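Local coordinates for protein gluconate kinase (Lactobacillus acidophilus, PDB 3LL3) that probably uses ATP to phosphorylate a sugar or sugar acid, such as gluconate or xylulose, as a carbohydrate kinase of the FGGY family, at residues 4-9 with 437-442; 433-438 with 452-457; 114-119 with 191-196. One frame throughout, in Å; residues are numbered along the deposited sequence.

Interaction 1: 4-9 with 437-442; sequences KYIIGM and LARQAL
Ile6 turns from strand 4-11 onto the flank of helix 429-441 and meets Ala438, Arg439 and Leu442 near the end of that helix. Both branches take part. CG2 of Ile6 rests against CB of Ala438 at 3.7 Å, while CD1 of Ile6 reaches past the alanine to CG of Arg439, 3.8 Å away, and to CD1 of Leu442 at 4.0 Å. The first torsion (chi1 -67°) places CG1 beside the backbone N and CG2 anti to it, so that the longer branch extends toward Arg439 and Leu442. Ile6 and Leu442 reach toward each other tip to tip, methyl against methyl, whereas the aliphatic part of Arg439 runs across the isoleucine at about a right angle.

The next shell fixes these groups in place. Leu442 is tied to the last helical turn by its backbone N, which bonds to O of Ala438 at 2.8 Å, and its side chain also touches Ala72 of strand 70-78. Arg439 bends at chi3 (58°) beyond the carbon that Ile6 touches; its NE is bonded to OD1 of Asn445 and its NH1 to O of Ile23. On the other side of the contact, the backbone of Ile6 is paired with Tyr21 in the six-stranded sheet. The contact therefore lays a helix of the C-terminal FGGY region against the central strands of the N-terminal region, consistent with an interdomain helix of the actin-like ATPase fold.

Across the two segments the chemistry is wholly apolar, carbon against carbon. With the arginine's charged end bound to partners beyond it, the join between strand and helix rests on the fit of methyl and methylene groups and not on directional bonds.

Interaction 2: 433-438 with 452-457; sequences AAMFLA and GQFAQA
Phe454 forms a Met-aromatic contact with the selenomethionine Met435 and also packs against Phe436, so that the loop leading back from helix 429-441 to strand 457-461 is laid over the helix it has just left. Along this loop the first residue involved is Gln453, at the end of a short 3-10 segment. Its CG lies over one face of the neighbouring Phe454 ring, offset toward the rim.

Phe454 itself carries the contact across to the helix. SE of Met435 stands above the opposite face of its ring, 4.9 Å from the centroid and only 10° off the normal. The Met435 chain, bent at chi2 (-83°) and again at chi3, brings CE back to 4.0 Å from CD1 of Phe454. On another flank, CD2 of Phe454 comes within 3.9 Å of CD1 of Phe436, and CE2 of Phe454 lies at the edge of the Phe436 ring, in its plane. With an alanine at Phe454, the selenium end of Met435 would probably be left free to turn and a gap would open beside the Phe436 ring. Elsewhere on the helix surface, Ala433 and Ala434 touch Leu242 of helix 239-245, and Phe436 also meets Ile451 in the loop.

Gln456 closes the turn without reaching the helix. Its NE2 donates to O of Gln453 at 3.1 Å through a bent bond (N-H...O 141°), approaching that oxygen from above the carbonyl plane.

Interaction 3: 114-119 with 191-196; sequences RGFAQQ and QELLDI
Phe116 and Ile196 point at each other from opposite directions, and Leu193 comes in obliquely beside them. The outer end of the phenylalanine ring does the touching. Its CE1 is 3.7 Å from CD1 of Ile196 and 3.9 Å from CD2 of Leu193, and CZ of Phe116 also meets CG2 of Ile196 at 4.0 Å, so that both branches of the isoleucine bear on the ring. The ring reaches them because CG of Phe116 is anti to its backbone N (chi1 -175°), which swings the group out toward helix 191-197.

Beside these apolar groups, Gln119 and Glu192, both extended, cross at about a right angle, with the amide and carboxylate planes 90° apart. NE2 of Gln119 donates to OE2 of Glu192 over 3.3 Å. The bond is long and bent, with an N-H...O angle of 136°, and it meets the oxygen from above the carboxylate plane. OE1 of Gln119 turns back to the edge of the Phe116 ring. The carboxylate has a stronger partner in Lys123, which forms a salt bridge with OE1 of Glu192.

Leu193 also touches Ile134 of helix 133-143. The contact pairs two helices at the surface, with an apolar patch beside a polar bond, in the helical part of the N-terminal FGGY region.

Interactions 1 and 2 lie side by side, their centres 10 Å apart, on helix 429-441. Arg439 of interaction 1 packs on Phe454 of interaction 2 (NE to CZ 3.3 Å), and CG2 of Ile6 lies 4.0 Å from CG of Met435, so strand, helix and return loop form one continuous packed region. Interaction 3 is remote, about 38 and 37 Å from them between centres and about 24 Å between nearest atoms in each case, although along the chain it is nested within the span closed by interaction 1. All three lie away from the ATP and sugar pockets, but Asp239, which lines the xylulose pocket, begins the helix that packs on Ala433 and Ala434.

Interaction 1: 4-9 with 437-442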
loop_
_atom_site.group_PDB
_atom_site.type_symbol
_atom_site.label_atom_id
_atom_site.label_comp_id
_atom_site.label_asym_id
_atom_site.label_seq_id
_atom_site.Cartn_x
_atom_site.Cartn_y
_atom_site.Cartn_z
ATOM N N LYS A 4 45.901 24.269 24.969
ATOM C CA LYS A 4 44.534 24.793 24.968
ATOM C C LYS A 4 43.548 23.916 24.220
ATOM O O LYS A 4 43.886 23.289 23.211
ATOM C CB LYS A 4 44.494 26.217 24.416
ATOM C CG LYS A 4 45.084 27.235 25.372
ATOM C CD LYS A 4 44.927 28.654 24.862
ATOM C CE LYS A 4 45.295 29.650 25.956
ATOM N NZ LYS A 4 45.202 31.063 25.488
ATOM N N TYR A 5 42.316 23.898 24.722
ATOM C CA TYR A 5 41.272 23.060 24.163
ATOM C C TYR A 5 39.953 23.809 24.046
ATOM O O TYR A 5 39.744 24.842 24.689
ATOM C CB TYR A 5 41.056 21.825 25.029
ATOM C CG TYR A 5 42.264 20.943 25.142
ATOM C CD1 TYR A 5 43.297 21.255 26.024
ATOM C CD2 TYR A 5 42.367 19.797 24.387
ATOM C CE1 TYR A 5 44.407 20.443 26.137
ATOM C CE2 TYR A 5 43.472 18.974 24.485
ATOM C CZ TYR A 5 44.490 19.300 25.361
ATOM O OH TYR A 5 45.582 18.472 25.454
ATOM N N ILE A 6 39.063 23.252 23.234
ATOM C CA ILE A 6 37.715 23.783 23.068
ATOM C C ILE A 6 36.726 22.645 23.228
ATOM O O ILE A 6 36.923 21.566 22.673
ATOM C CB ILE A 6 37.536 24.395 21.679
ATOM C CG1 ILE A 6 38.399 25.653 21.531
ATOM C CG2 ILE A 6 36.054 24.695 21.417
ATOM C CD1 ILE A 6 38.489 26.146 20.094
ATOM N N ILE A 7 35.668 22.871 23.987
ATOM C CA ILE A 7 34.619 21.870 24.104
ATOM C C ILE A 7 33.410 22.300 23.288
ATOM O O ILE A 7 32.967 23.448 23.368
ATOM C CB ILE A 7 34.205 21.639 25.558
ATOM C CG1 ILE A 7 35.377 21.086 26.362
ATOM C CG2 ILE A 7 33.044 20.693 25.641
ATOM C CD1 ILE A 7 35.061 20.966 27.849
ATOM N N GLY A 8 32.903 21.383 22.470
ATOM C CA GLY A 8 31.666 21.618 21.754
ATOM C C GLY A 8 30.595 20.755 22.374
ATOM O O GLY A 8 30.798 19.557 22.569
HETATM N N MSE A 9 29.465 21.368 22.708
HETATM C CA MSE A 9 28.373 20.681 23.371
HETATM C C MSE A 9 27.204 20.580 22.421
HETATM O O MSE A 9 26.950 21.502 21.658
HETATM C CB MSE A 9 27.929 21.475 24.596
HETATM C CG MSE A 9 29.041 21.709 25.616
HETATM SE SE MSE A 9 29.484 20.049 26.545
HETATM C CE MSE A 9 27.845 19.792 27.598
ATOM N N LEU A 437 32.707 27.918 15.705
ATOM C CA LEU A 437 32.271 29.232 16.191
ATOM C C LEU A 437 33.224 29.726 17.283
ATOM O O LEU A 437 33.578 30.907 17.341
ATOM C CB LEU A 437 30.859 29.163 16.755
ATOM C CG LEU A 437 29.698 28.757 15.841
ATOM C CD1 LEU A 437 28.413 28.737 16.655
ATOM C CD2 LEU A 437 29.544 29.693 14.660
ATOM N N ALA A 438 33.638 28.810 18.153
ATOM C CA ALA A 438 34.595 29.156 19.198
ATOM C C ALA A 438 35.898 29.650 18.571
ATOM O O ALA A 438 36.451 30.676 18.992
ATOM C CB ALA A 438 34.856 27.963 20.107
ATOM N N ARG A 439 36.388 28.932 17.562
ATOM C CA ARG A 439 37.610 29.338 16.882
ATOM C C ARG A 439 37.461 30.732 16.284
ATOM O O ARG A 439 38.382 31.541 16.340
ATOM C CB ARG A 439 38.029 28.315 15.814
ATOM C CG ARG A 439 38.450 26.973 16.409
ATOM C CD ARG A 439 39.056 26.025 15.363
ATOM N NE ARG A 439 40.224 26.583 14.681
ATOM C CZ ARG A 439 41.477 26.484 15.125
ATOM N NH1 ARG A 439 41.745 25.850 16.262
ATOM N NH2 ARG A 439 42.474 27.018 14.425
ATOM N N GLN A 440 36.297 31.027 15.725
ATOM C CA GLN A 440 36.045 32.388 15.260
ATOM C C GLN A 440 36.102 33.403 16.412
ATOM O O GLN A 440 36.765 34.437 16.314
ATOM C CB GLN A 440 34.696 32.483 14.545
ATOM C CG GLN A 440 34.682 31.855 13.149
ATOM C CD GLN A 440 33.350 32.059 12.461
ATOM O OE1 GLN A 440 32.300 31.728 13.015
ATOM N NE2 GLN A 440 33.383 32.626 11.260
ATOM N N ALA A 441 35.407 33.112 17.503
ATOM C CA ALA A 441 35.383 34.040 18.644
ATOM C C ALA A 441 36.797 34.294 19.176
ATOM O O ALA A 441 37.136 35.415 19.552
ATOM C CB ALA A 441 34.490 33.501 19.735
ATOM N N LEU A 442 37.626 33.251 19.179
ATOM C CA LEU A 442 38.994 33.337 19.691
ATOM C C LEU A 442 39.980 33.928 18.692
ATOM O O LEU A 442 41.162 34.054 19.004
ATOM C CB LEU A 442 39.502 31.959 20.120
ATOM C CG LEU A 442 38.723 31.260 21.232
ATOM C CD1 LEU A 442 39.226 29.838 21.424
ATOM C CD2 LEU A 442 38.799 32.057 22.533
#

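Interaction 2: 433-438 with 452-457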
loop_
_atom_site.group_PDB
_atom_site.type_symbol
_atom_site.label_atom_id
_atom_site.label_comp_id
_atom_site.label_asym_id
_atom_site.label_seq_id
_atom_site.Cartn_x
_atom_site.Cartn_y
_atom_site.Cartn_z
ATOM N N ALA A 433 30.932 22.234 14.291
ATOM C CA ALA A 433 30.652 23.616 13.920
ATOM C C ALA A 433 30.551 24.518 15.154
ATOM O O ALA A 433 30.896 25.688 15.086
ATOM C CB ALA A 433 29.408 23.721 13.041
ATOM N N ALA A 434 30.106 23.964 16.281
ATOM C CA ALA A 434 30.136 24.709 17.538
ATOM C C ALA A 434 31.570 25.035 17.896
ATOM O O ALA A 434 31.871 26.165 18.279
ATOM C CB ALA A 434 29.475 23.933 18.671
HETATM N N MSE A 435 32.453 24.045 17.717
HETATM C CA MSE A 435 33.874 24.231 17.965
HETATM C C MSE A 435 34.405 25.322 17.046
HETATM O O MSE A 435 35.191 26.182 17.471
HETATM C CB MSE A 435 34.615 22.900 17.796
HETATM C CG MSE A 435 36.144 22.953 17.856
HETATM SE SE MSE A 435 36.988 23.452 16.151
HETATM C CE MSE A 435 36.795 21.760 15.136
ATOM N N PHE A 436 33.938 25.319 15.801
ATOM C CA PHE A 436 34.371 26.329 14.832
ATOM C C PHE A 436 33.928 27.765 15.213
ATOM O O PHE A 436 34.688 28.727 15.051
ATOM C CB PHE A 436 33.926 25.974 13.404
ATOM C CG PHE A 436 34.366 26.978 12.373
ATOM C CD1 PHE A 436 35.640 26.935 11.848
ATOM C CD2 PHE A 436 33.504 27.968 11.938
ATOM C CE1 PHE A 436 36.057 27.854 10.913
ATOM C CE2 PHE A 436 33.912 28.893 11.006
ATOM C CZ PHE A 436 35.198 28.834 10.494
ATOM N N LEU A 437 32.707 27.918 15.705
ATOM C CA LEU A 437 32.271 29.232 16.191
ATOM C C LEU A 437 33.224 29.726 17.283
ATOM O O LEU A 437 33.578 30.907 17.341
ATOM C CB LEU A 437 30.859 29.163 16.755
ATOM C CG LEU A 437 29.698 28.757 15.841
ATOM C CD1 LEU A 437 28.413 28.737 16.655
ATOM C CD2 LEU A 437 29.544 29.693 14.660
ATOM N N ALA A 438 33.638 28.810 18.153
ATOM C CA ALA A 438 34.595 29.156 19.198
ATOM C C ALA A 438 35.898 29.650 18.571
ATOM O O ALA A 438 36.451 30.676 18.992
ATOM C CB ALA A 438 34.856 27.963 20.107
ATOM N N GLY A 452 35.737 24.481 6.244
ATOM C CA GLY A 452 36.111 23.409 5.333
ATOM C C GLY A 452 37.345 22.639 5.757
ATOM O O GLY A 452 37.504 21.468 5.419
ATOM N N GLN A 453 38.244 23.275 6.497
ATOM C CA GLN A 453 39.448 22.552 6.866
ATOM C C GLN A 453 39.163 21.532 7.948
ATOM O O GLN A 453 39.932 20.588 8.138
ATOM C CB GLN A 453 40.587 23.486 7.259
ATOM C CG GLN A 453 40.320 24.377 8.414
ATOM C CD GLN A 453 41.485 25.323 8.659
ATOM O OE1 GLN A 453 42.569 24.906 9.108
ATOM N NE2 GLN A 453 41.273 26.604 8.359
ATOM N N PHE A 454 38.040 21.709 8.636
ATOM C CA PHE A 454 37.674 20.818 9.724
ATOM C C PHE A 454 36.624 19.818 9.270
ATOM O O PHE A 454 36.666 18.654 9.646
ATOM C CB PHE A 454 37.182 21.646 10.919
ATOM C CG PHE A 454 38.203 22.638 11.386
ATOM C CD1 PHE A 454 39.323 22.208 12.076
ATOM C CD2 PHE A 454 38.089 23.974 11.063
ATOM C CE1 PHE A 454 40.292 23.099 12.473
ATOM C CE2 PHE A 454 39.048 24.878 11.465
ATOM C CZ PHE A 454 40.153 24.438 12.171
ATOM N N ALA A 455 35.687 20.299 8.459
ATOM C CA ALA A 455 34.579 19.498 7.977
ATOM C C ALA A 455 34.999 18.946 6.639
ATOM O O ALA A 455 34.668 19.508 5.605
ATOM C CB ALA A 455 33.318 20.364 7.830
ATOM N N GLN A 456 35.755 17.855 6.655
ATOM C CA GLN A 456 36.304 17.330 5.416
ATOM C C GLN A 456 35.473 16.204 4.790
ATOM O O GLN A 456 34.846 15.401 5.487
ATOM C CB GLN A 456 37.757 16.892 5.623
ATOM C CG GLN A 456 38.677 18.057 5.921
ATOM C CD GLN A 456 40.121 17.736 5.641
ATOM O OE1 GLN A 456 40.454 17.169 4.594
ATOM N NE2 GLN A 456 41.000 18.105 6.577
ATOM N N ALA A 457 35.486 16.177 3.465
ATOM C CA ALA A 457 34.766 15.198 2.669
ATOM C C ALA A 457 35.504 13.857 2.642
ATOM O O ALA A 457 36.731 13.816 2.646
ATOM C CB ALA A 457 34.605 15.728 1.266
#

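Interaction 3: 114-119 with 191-196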
loop_
_atom_site.group_PDB
_atom_site.type_symbol
_atom_site.label_atom_id
_atom_site.label_comp_id
_atom_site.label_asym_id
_atom_site.label_seq_id
_atom_site.Cartn_x
_atom_site.Cartn_y
_atom_site.Cartn_z
ATOM N N ARG A 114 -8.105 30.177 10.140
ATOM C CA ARG A 114 -8.376 31.613 10.093
ATOM C C ARG A 114 -7.359 32.397 9.260
ATOM O O ARG A 114 -7.521 33.600 9.056
ATOM C CB ARG A 114 -8.437 32.179 11.512
ATOM C CG ARG A 114 -9.435 31.466 12.430
ATOM C CD ARG A 114 -8.980 31.569 13.883
ATOM N NE ARG A 114 -8.206 32.794 14.089
ATOM C CZ ARG A 114 -7.091 32.867 14.813
ATOM N NH1 ARG A 114 -6.454 34.025 14.938
ATOM N NH2 ARG A 114 -6.607 31.779 15.404
ATOM N N GLY A 115 -6.313 31.721 8.786
ATOM C CA GLY A 115 -5.270 32.384 8.020
ATOM C C GLY A 115 -4.162 32.977 8.877
ATOM O O GLY A 115 -3.291 33.679 8.361
ATOM N N PHE A 116 -4.188 32.696 10.182
ATOM C CA PHE A 116 -3.176 33.206 11.107
ATOM C C PHE A 116 -1.844 32.447 11.011
ATOM O O PHE A 116 -0.772 33.057 11.093
ATOM C CB PHE A 116 -3.689 33.140 12.545
ATOM C CG PHE A 116 -2.765 33.761 13.554
ATOM C CD1 PHE A 116 -2.080 34.929 13.262
ATOM C CD2 PHE A 116 -2.602 33.187 14.803
ATOM C CE1 PHE A 116 -1.236 35.508 14.198
ATOM C CE2 PHE A 116 -1.764 33.762 15.749
ATOM C CZ PHE A 116 -1.082 34.925 15.446
ATOM N N ALA A 117 -1.926 31.124 10.852
ATOM C CA ALA A 117 -0.730 30.292 10.753
ATOM C C ALA A 117 0.041 30.692 9.506
ATOM O O ALA A 117 1.264 30.798 9.529
ATOM C CB ALA A 117 -1.101 28.814 10.720
ATOM N N GLN A 118 -0.694 30.955 8.434
ATOM C CA GLN A 118 -0.103 31.399 7.180
ATOM C C GLN A 118 0.637 32.713 7.374
ATOM O O GLN A 118 1.684 32.940 6.778
ATOM C CB GLN A 118 -1.181 31.552 6.096
ATOM C CG GLN A 118 -1.821 30.241 5.654
ATOM C CD GLN A 118 -2.941 29.775 6.566
ATOM O OE1 GLN A 118 -3.143 30.309 7.660
ATOM N NE2 GLN A 118 -3.685 28.767 6.113
ATOM N N GLN A 119 0.089 33.577 8.219
ATOM C CA GLN A 119 0.667 34.892 8.458
ATOM C C GLN A 119 1.938 34.767 9.279
ATOM O O GLN A 119 2.933 35.436 9.009
ATOM C CB GLN A 119 -0.325 35.812 9.192
ATOM C CG GLN A 119 0.235 37.227 9.385
ATOM C CD GLN A 119 -0.645 38.135 10.260
ATOM O OE1 GLN A 119 -1.242 37.692 11.245
ATOM N NE2 GLN A 119 -0.696 39.418 9.910
ATOM N N GLN A 191 6.646 42.735 16.299
ATOM C CA GLN A 191 5.808 43.454 17.277
ATOM C C GLN A 191 4.339 43.036 17.265
ATOM O O GLN A 191 3.711 42.883 18.319
ATOM C CB GLN A 191 5.885 44.966 17.094
ATOM C CG GLN A 191 5.174 45.720 18.245
ATOM C CD GLN A 191 5.883 45.518 19.576
ATOM O OE1 GLN A 191 5.298 45.034 20.546
ATOM N NE2 GLN A 191 7.160 45.866 19.619
ATOM N N GLU A 192 3.789 42.891 16.067
ATOM C CA GLU A 192 2.434 42.399 15.887
ATOM C C GLU A 192 2.218 41.040 16.567
ATOM O O GLU A 192 1.221 40.832 17.254
ATOM C CB GLU A 192 2.122 42.320 14.392
ATOM C CG GLU A 192 0.691 42.034 14.060
ATOM C CD GLU A 192 0.401 42.141 12.561
ATOM O OE1 GLU A 192 1.300 42.571 11.791
ATOM O OE2 GLU A 192 -0.736 41.804 12.165
ATOM N N LEU A 193 3.150 40.107 16.381
ATOM C CA LEU A 193 3.022 38.794 17.019
ATOM C C LEU A 193 3.165 38.871 18.557
ATOM O O LEU A 193 2.469 38.165 19.295
ATOM C CB LEU A 193 4.027 37.790 16.415
ATOM C CG LEU A 193 3.801 37.367 14.958
ATOM C CD1 LEU A 193 4.893 36.418 14.467
ATOM C CD2 LEU A 193 2.395 36.741 14.744
ATOM N N LEU A 194 4.071 39.722 19.039
ATOM C CA LEU A 194 4.224 39.930 20.476
ATOM C C LEU A 194 2.911 40.466 21.069
ATOM O O LEU A 194 2.475 40.043 22.142
ATOM C CB LEU A 194 5.352 40.923 20.766
ATOM C CG LEU A 194 6.804 40.495 20.548
ATOM C CD1 LEU A 194 7.728 41.684 20.748
ATOM C CD2 LEU A 194 7.168 39.354 21.479
ATOM N N ASP A 195 2.278 41.387 20.355
ATOM C CA ASP A 195 1.028 41.977 20.850
ATOM C C ASP A 195 -0.091 40.941 20.960
ATOM O O ASP A 195 -0.834 40.922 21.945
ATOM C CB ASP A 195 0.629 43.177 20.004
ATOM C CG ASP A 195 1.541 44.379 20.251
ATOM O OD1 ASP A 195 2.272 44.381 21.266
ATOM O OD2 ASP A 195 1.552 45.310 19.427
ATOM N N ILE A 196 -0.173 40.049 19.977
ATOM C CA ILE A 196 -1.149 38.959 19.991
ATOM C C ILE A 196 -0.855 37.974 21.133
ATOM O O ILE A 196 -1.772 37.455 21.778
ATOM C CB ILE A 196 -1.178 38.219 18.640
ATOM C CG1 ILE A 196 -1.711 39.147 17.543
ATOM C CG2 ILE A 196 -2.044 36.967 18.731
ATOM C CD1 ILE A 196 -1.365 38.690 16.141
#